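Local coordinates for secreted protein (Streptomyces lividans TK24, PDB 5LXZ), which probably acts as a mononuclear copper-radical oxidase of the galactose oxidase-like AA5 family, here with copper bound, at residues M242-R246 with V272-E277; P510-G515 with F527-A531. The protein carries 1 engineered substitution. All coordinates share one frame; numbering follows the deposited sequence.

Interactions 1 and 2 lie in different domains of the chain, their centres 46 Å apart and their nearest atoms about 33 Å apart, so neither touches the other. Interaction 1 belongs to the Kelch propeller, where segment 242-246 leads toward strand 250-253, and segment 272-277 leads into strand 277-280 of the same four-stranded sheet. The side chain of Arg246 is about 13 Å from a bound copper ion, and Tyr248, two residues further on, is a ligand of the site completed by Tyr460, His461 and His548. Interaction 2 belongs to the early set domain, the one that supplies His548. Both contacts use a carboxylate to bind two consecutive backbone N-H groups.

Interaction 1 (M242-R246 with V272-E277); sequences MHEAR and VPGKNE
Within the Kelch propeller, the loop 242-246 is tied to the start of strand 277-280 through the buried carboxylate of Glu277. Its two oxygens take consecutive backbone N-H groups. His243 N reaches OE1 of Glu277 at 2.7 Å, on the syn side but slightly out of the carboxylate plane. Glu244 N reaches the syn lone pair of Glu277 OE2 at 3.0 Å. The anti lone pair of that OE2 receives Arg246 NH2 at 2.8 Å in a salt bridge, with the guanidinium and carboxylate planes 78° apart. Arg246 also grips the carbonyl of Lys275 end-on, NH2 lying 2.7 Å and NH1 3.1 Å from Lys275 O. CG of Glu277 sits between its own backbone N and carbonyl carbon (chi1 53°), and the chain beyond is extended, which carries the carboxylate across to the loop. The edge of the His243 ring meets the same carboxylate, CD2 being 3.0 Å from Glu277 OE1. Further out, a water joins Glu244 OE2 to Lys275 NZ, and OE2 also bonds to Tyr288 OH. Val272 CG2 packs against Ala245 O at 3.5 Å. Strand 259-262 borders the contact through Ser261, touched by Met242 and Arg246; strand 285-288 contributes Trp286, whose carbonyl binds His243 NE2, and Tyr288, whose ring stacks on that of His243.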
ATOM      1  N   MET A 242       8.057  -9.277  14.613  1.00  9.23           N
ATOM      2  CA  MET A 242       7.280  -8.294  15.329  1.00  9.26           C
ATOM      3  C   MET A 242       6.614  -8.915  16.566  1.00  9.88           C
ATOM      4  O   MET A 242       6.409 -10.133  16.640  1.00 10.91           O
ATOM      5  CB  MET A 242       6.179  -7.711  14.434  1.00  9.24           C
ATOM      6  CG  MET A 242       6.745  -6.938  13.295  1.00  8.75           C
ATOM      7  SD  MET A 242       5.469  -6.223  12.238  1.00  8.91           S
ATOM      8  CE  MET A 242       4.659  -7.698  11.645  1.00  9.41           C
ATOM      9  N   HIS A 243       6.277  -8.069  17.529  1.00  9.68           N
ATOM     10  CA  HIS A 243       5.452  -8.522  18.648  1.00 11.75           C
ATOM     11  C   HIS A 243       4.055  -8.907  18.204  1.00 11.38           C
ATOM     12  O   HIS A 243       3.492  -9.903  18.654  1.00 12.48           O
ATOM     13  CB  HIS A 243       5.404  -7.444  19.710  1.00 12.80           C
ATOM     14  CG  HIS A 243       6.737  -7.147  20.308  1.00 14.40           C
ATOM     15  ND1 HIS A 243       7.245  -7.873  21.361  1.00 16.66           N
ATOM     16  CD2 HIS A 243       7.680  -6.243  19.982  1.00 15.05           C
ATOM     17  CE1 HIS A 243       8.445  -7.411  21.660  1.00 16.05           C
ATOM     18  NE2 HIS A 243       8.726  -6.415  20.850  1.00 17.44           N
ATOM     19  N   GLU A 244       3.464  -8.085  17.326  1.00  9.97           N
ATOM     20  CA  GLU A 244       2.135  -8.323  16.801  1.00 10.41           C
ATOM     21  C   GLU A 244       2.167  -9.042  15.466  1.00  9.61           C
ATOM     22  O   GLU A 244       2.984  -8.740  14.611  1.00  9.62           O
ATOM     23  CB  GLU A 244       1.405  -7.008  16.603  1.00 10.51           C
ATOM     24  CG  GLU A 244       1.199  -6.202  17.866  1.00 11.68           C
ATOM     25  CD  GLU A 244       0.187  -6.831  18.814  1.00 12.79           C
ATOM     26  OE1 GLU A 244      -0.826  -7.401  18.334  1.00 14.58           O
ATOM     27  OE2 GLU A 244       0.377  -6.725  20.058  1.00 14.03           O
ATOM     28  N   ALA A 245       1.259  -9.993  15.285  1.00  9.57           N
ATOM     29  CA  ALA A 245       0.981 -10.568  13.982  1.00  9.11           C
ATOM     30  C   ALA A 245       0.225  -9.514  13.178  1.00  8.82           C
ATOM     31  O   ALA A 245      -0.684  -8.872  13.711  1.00  9.33           O
ATOM     32  CB  ALA A 245       0.147 -11.809  14.144  1.00 10.04           C
ATOM     33  N   ARG A 246       0.634  -9.312  11.924  1.00  7.87           N
ATOM     34  CA  ARG A 246       0.040  -8.270  11.095  1.00  7.65           C
ATOM     35  C   ARG A 246      -0.032  -8.708   9.649  1.00  7.91           C
ATOM     36  O   ARG A 246       0.986  -8.872   9.005  1.00  9.14           O
ATOM     37  CB  ARG A 246       0.841  -6.963  11.166  1.00  7.70           C
ATOM     38  CG  ARG A 246       1.133  -6.437  12.572  1.00  7.58           C
ATOM     39  CD  ARG A 246       2.041  -5.208  12.422  1.00  7.63           C
ATOM     40  NE  ARG A 246       2.514  -4.790  13.722  1.00  7.24           N
ATOM     41  CZ  ARG A 246       1.886  -3.939  14.539  1.00  7.39           C
ATOM     42  NH1 ARG A 246       0.794  -3.308  14.193  1.00  7.36           N
ATOM     43  NH2 ARG A 246       2.375  -3.663  15.747  1.00  7.84           N
ATOM     44  N   VAL A 272      -5.467  -5.192  14.547  1.00 10.81           N
ATOM     45  CA  VAL A 272      -4.564  -4.904  15.658  1.00 11.67           C
ATOM     46  C   VAL A 272      -5.062  -3.573  16.228  1.00 12.22           C
ATOM     47  O   VAL A 272      -5.233  -2.594  15.492  1.00 12.56           O
ATOM     48  CB  VAL A 272      -3.130  -4.830  15.172  1.00 11.38           C
ATOM     49  CG1 VAL A 272      -2.225  -4.344  16.311  1.00 11.45           C
ATOM     50  CG2 VAL A 272      -2.672  -6.184  14.674  1.00 11.90           C
ATOM     51  N   PRO A 273      -5.325  -3.521  17.543  1.00 12.81           N
ATOM     52  CA  PRO A 273      -6.028  -2.368  18.110  1.00 12.68           C
ATOM     53  C   PRO A 273      -5.111  -1.206  18.460  1.00 13.17           C
ATOM     54  O   PRO A 273      -5.009  -0.784  19.635  1.00 13.52           O
ATOM     55  CB  PRO A 273      -6.694  -2.975  19.369  1.00 13.65           C
ATOM     56  CG  PRO A 273      -5.715  -3.997  19.803  1.00 13.65           C
ATOM     57  CD  PRO A 273      -5.188  -4.609  18.527  1.00 13.00           C
ATOM     58  N   GLY A 274      -4.429  -0.676  17.449  1.00 10.56           N
ATOM     59  CA  GLY A 274      -3.569   0.471  17.661  1.00 10.44           C
ATOM     60  C   GLY A 274      -2.276   0.209  18.412  1.00  9.44           C
ATOM     61  O   GLY A 274      -1.653   1.176  18.850  1.00  9.83           O
ATOM     62  N   LYS A 275      -1.840  -1.053  18.502  1.00  9.57           N
ATOM     63  CA  LYS A 275      -0.587  -1.427  19.121  1.00 10.30           C
ATOM     64  C   LYS A 275       0.486  -1.358  18.035  1.00  9.56           C
ATOM     65  O   LYS A 275       0.516  -2.211  17.126  1.00 11.43           O
ATOM     66  CB  LYS A 275      -0.683  -2.793  19.756  1.00 11.98           C
ATOM     67  CG  LYS A 275      -1.726  -2.850  20.872  1.00 14.22           C
ATOM     68  CD  LYS A 275      -1.783  -4.238  21.485  1.00 16.75           C
ATOM     69  CE  LYS A 275      -2.610  -4.294  22.748  1.00 20.29           C
ATOM     70  NZ  LYS A 275      -2.543  -5.636  23.365  0.50 20.14           N
ATOM     71  N   ASN A 276       1.244  -0.275  18.035  1.00  8.69           N
ATOM     72  CA  ASN A 276       2.280  -0.040  17.033  1.00  8.55           C
ATOM     73  C   ASN A 276       3.654  -0.359  17.563  1.00  8.91           C
ATOM     74  O   ASN A 276       3.850  -0.414  18.809  1.00  8.40           O
ATOM     75  CB  ASN A 276       2.171   1.406  16.578  1.00  8.54           C
ATOM     76  CG  ASN A 276       0.783   1.724  16.110  1.00  8.15           C
ATOM     77  OD1 ASN A 276       0.217   0.945  15.340  1.00  8.54           O
ATOM     78  ND2 ASN A 276       0.214   2.803  16.578  1.00  7.75           N
ATOM     79  N   GLU A 277       4.610  -0.614  16.674  1.00  8.10           N
ATOM     80  CA  GLU A 277       5.937  -0.988  17.078  1.00  9.41           C
ATOM     81  C   GLU A 277       6.970  -0.406  16.177  1.00  8.72           C
ATOM     82  O   GLU A 277       6.682   0.015  15.062  1.00  8.84           O
ATOM     83  CB  GLU A 277       6.126  -2.491  17.223  1.00 10.31           C
ATOM     84  CG  GLU A 277       5.773  -3.364  16.102  1.00 12.31           C
ATOM     85  CD  GLU A 277       5.587  -4.822  16.655  1.00 12.97           C
ATOM     86  OE1 GLU A 277       6.556  -5.383  17.282  1.00 13.14           O
ATOM     87  OE2 GLU A 277       4.477  -5.415  16.538  1.00 10.59           O
TER
HETATM   88  O   HOH W   1      -1.061  -7.660  22.076  1.00 35.87           O

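Interaction 2 (P510-G515 with F527-A531); sequences PDLSGG and FTSRA
Over one face of the Arg530 guanidinium lies Asp511 OD2, above its centre, whereas the Phe527 ring receives Ser513 O at its edge, 3.6 Å from CD2. Gly514 and Gly515 approach that ring obliquely. The salt bridge from Asp511 OD2 to Arg530 NH2 is long, at 3.9 Å, and acts through charge alone, since the oxygen lies above the guanidinium and not in line with its N-H groups. The carboxylate's directed bonds from the protein come from the backbone: Asp511 OD2 accepts Arg530 N at 2.7 Å and OD1 accepts Ala531 N at 3.0 Å, each oxygen through its syn lone pair. A chi1 of 62° folds the Asp511 carboxylate back beside its own backbone, turned to these two amides. Ser529 OG donates to Asp511 O at 2.7 Å. Beyond it, Ser513 and Thr528 form a single antiparallel hydrogen-bonded pair at the end of strand 524-528, with Ser513 N 2.9 Å from Thr528 O and the reciprocal bond equally long. On the apolar side, Leu512 CD1 rests 3.8 Å from Phe527 CB, and both side chains touch Met586 of strand 582-590. One water bridges Asp511 OD2, Ser513 OG and Thr528 O. The two N-H bonds and the guanidinium overhead would probably stabilise negative charge, consistent with an ionised Asp511 whose two oxygens hold the Arg530 and Ala531 amides where the chain leaves strand 524-528.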
ATOM      1  N   PRO A 510      20.096  13.735 -21.967  1.00 16.83           N
ATOM      2  CA  PRO A 510      21.358  14.078 -21.352  1.00 17.32           C
ATOM      3  C   PRO A 510      22.093  12.847 -20.851  1.00 18.26           C
ATOM      4  O   PRO A 510      21.482  11.910 -20.326  1.00 16.70           O
ATOM      5  CB  PRO A 510      20.981  14.994 -20.178  1.00 17.57           C
ATOM      6  CG  PRO A 510      19.531  14.954 -20.051  1.00 17.65           C
ATOM      7  CD  PRO A 510      18.949  14.342 -21.274  1.00 16.47           C
ATOM      8  N   ASP A 511      23.399  12.842 -21.055  1.00 17.45           N
ATOM      9  CA  ASP A 511      24.257  11.797 -20.533  1.00 19.35           C
ATOM     10  C   ASP A 511      24.575  12.097 -19.064  1.00 17.34           C
ATOM     11  O   ASP A 511      24.559  13.244 -18.625  1.00 18.27           O
ATOM     12  CB  ASP A 511      25.549  11.715 -21.355  1.00 20.06           C
ATOM     13  CG  ASP A 511      26.366  13.000 -21.281  1.00 21.24           C
ATOM     14  OD1 ASP A 511      25.852  14.078 -21.698  1.00 22.54           O
ATOM     15  OD2 ASP A 511      27.514  12.948 -20.763  1.00 22.34           O
ATOM     16  N   LEU A 512      24.891  11.053 -18.303  1.00 17.97           N
ATOM     17  CA  LEU A 512      25.243  11.217 -16.907  1.00 16.90           C
ATOM     18  C   LEU A 512      26.080  10.032 -16.454  1.00 18.48           C
ATOM     19  O   LEU A 512      25.676   8.878 -16.619  1.00 19.97           O
ATOM     20  CB  LEU A 512      23.952  11.322 -16.061  1.00 16.98           C
ATOM     21  CG  LEU A 512      24.144  11.598 -14.575  1.00 16.98           C
ATOM     22  CD1 LEU A 512      24.763  12.955 -14.312  1.00 17.67           C
ATOM     23  CD2 LEU A 512      22.788  11.469 -13.901  1.00 17.25           C
ATOM     24  N   SER A 513      27.259  10.318 -15.918  1.00 16.79           N
ATOM     25  CA  SER A 513      28.099   9.275 -15.354  1.00 18.46           C
ATOM     26  C   SER A 513      28.758   9.783 -14.101  1.00 18.77           C
ATOM     27  O   SER A 513      28.731  10.986 -13.817  1.00 18.52           O
ATOM     28  CB  SER A 513      29.138   8.816 -16.381  1.00 19.90           C
ATOM     29  OG  SER A 513      29.878   9.908 -16.849  1.00 24.41           O
ATOM     30  N   GLY A 514      29.332   8.855 -13.340  1.00 21.58           N
ATOM     31  CA  GLY A 514      29.964   9.196 -12.052  1.00 21.98           C
ATOM     32  C   GLY A 514      29.380   8.498 -10.843  1.00 22.79           C
ATOM     33  O   GLY A 514      29.971   8.587  -9.760  1.00 26.08           O
ATOM     34  N   GLY A 515      28.242   7.801 -10.996  1.00 21.52           N
ATOM     35  CA  GLY A 515      27.700   6.942  -9.923  1.00 21.97           C
ATOM     36  C   GLY A 515      28.225   5.508  -9.966  1.00 21.35           C
ATOM     37  O   GLY A 515      28.824   5.101 -10.979  1.00 22.77           O
ATOM     38  N   PHE A 527      29.543  14.910 -10.973  1.00 12.87           N
ATOM     39  CA  PHE A 527      29.231  13.932 -11.985  1.00 13.52           C
ATOM     40  C   PHE A 527      29.712  14.479 -13.325  1.00 14.35           C
ATOM     41  O   PHE A 527      29.931  15.676 -13.471  1.00 15.12           O
ATOM     42  CB  PHE A 527      27.714  13.708 -12.032  1.00 14.09           C
ATOM     43  CG  PHE A 527      27.169  13.074 -10.797  1.00 14.25           C
ATOM     44  CD1 PHE A 527      26.943  13.833  -9.658  1.00 14.36           C
ATOM     45  CD2 PHE A 527      26.927  11.690 -10.763  1.00 14.94           C
ATOM     46  CE1 PHE A 527      26.442  13.238  -8.499  1.00 14.81           C
ATOM     47  CE2 PHE A 527      26.436  11.093  -9.605  1.00 15.41           C
ATOM     48  CZ  PHE A 527      26.195  11.883  -8.484  1.00 14.69           C
ATOM     49  N   THR A 528      29.841  13.590 -14.293  1.00 15.58           N
ATOM     50  CA  THR A 528      30.151  13.988 -15.664  1.00 16.55           C
ATOM     51  C   THR A 528      28.911  13.971 -16.522  1.00 16.10           C
ATOM     52  O   THR A 528      28.188  12.962 -16.588  1.00 16.98           O
ATOM     53  CB  THR A 528      31.212  13.062 -16.253  1.00 17.61           C
ATOM     54  OG1 THR A 528      32.378  13.131 -15.427  1.00 20.23           O
ATOM     55  CG2 THR A 528      31.593  13.442 -17.692  1.00 18.97           C
ATOM     56  N   SER A 529      28.681  15.076 -17.211  1.00 17.11           N
ATOM     57  CA  SER A 529      27.680  15.114 -18.252  1.00 17.30           C
ATOM     58  C   SER A 529      28.190  16.023 -19.361  1.00 18.07           C
ATOM     59  O   SER A 529      28.386  17.205 -19.115  1.00 17.83           O
ATOM     60  CB  SER A 529      26.359  15.677 -17.744  1.00 17.08           C
ATOM     61  OG  SER A 529      25.430  15.760 -18.804  1.00 18.37           O
ATOM     62  N   ARG A 530      28.394  15.468 -20.545  1.00 19.58           N
ATOM     63  CA  ARG A 530      28.676  16.312 -21.724  1.00 23.16           C
ATOM     64  C   ARG A 530      27.567  17.352 -21.943  1.00 23.05           C
ATOM     65  O   ARG A 530      27.832  18.481 -22.381  1.00 24.87           O
ATOM     66  CB  ARG A 530      28.881  15.441 -22.959  1.00 25.44           C
ATOM     67  CG  ARG A 530      30.154  14.615 -22.887  1.00 29.46           C
ATOM     68  CD  ARG A 530      30.326  13.750 -24.131  1.00 32.64           C
ATOM     69  NE  ARG A 530      29.277  12.728 -24.242  1.00 34.99           N
ATOM     70  CZ  ARG A 530      29.282  11.533 -23.641  1.00 35.95           C
ATOM     71  NH1 ARG A 530      30.283  11.148 -22.850  1.00 37.59           N
ATOM     72  NH2 ARG A 530      28.256  10.706 -23.827  1.00 37.88           N
ATOM     73  N   ALA A 531      26.336  16.998 -21.569  1.00 19.44           N
ATOM     74  CA  ALA A 531      25.193  17.902 -21.627  1.00 19.21           C
ATOM     75  C   ALA A 531      24.962  18.704 -20.343  1.00 17.48           C
ATOM     76  O   ALA A 531      23.857  19.201 -20.112  1.00 17.73           O
ATOM     77  CB  ALA A 531      23.951  17.081 -21.944  1.00 19.91           C
TER
HETATM   78  O   HOH W   2      28.483  11.009 -19.227  1.00 24.65           O
HETATM   79  O   HOH W   3      32.146  11.466 -13.447  1.00 38.23           O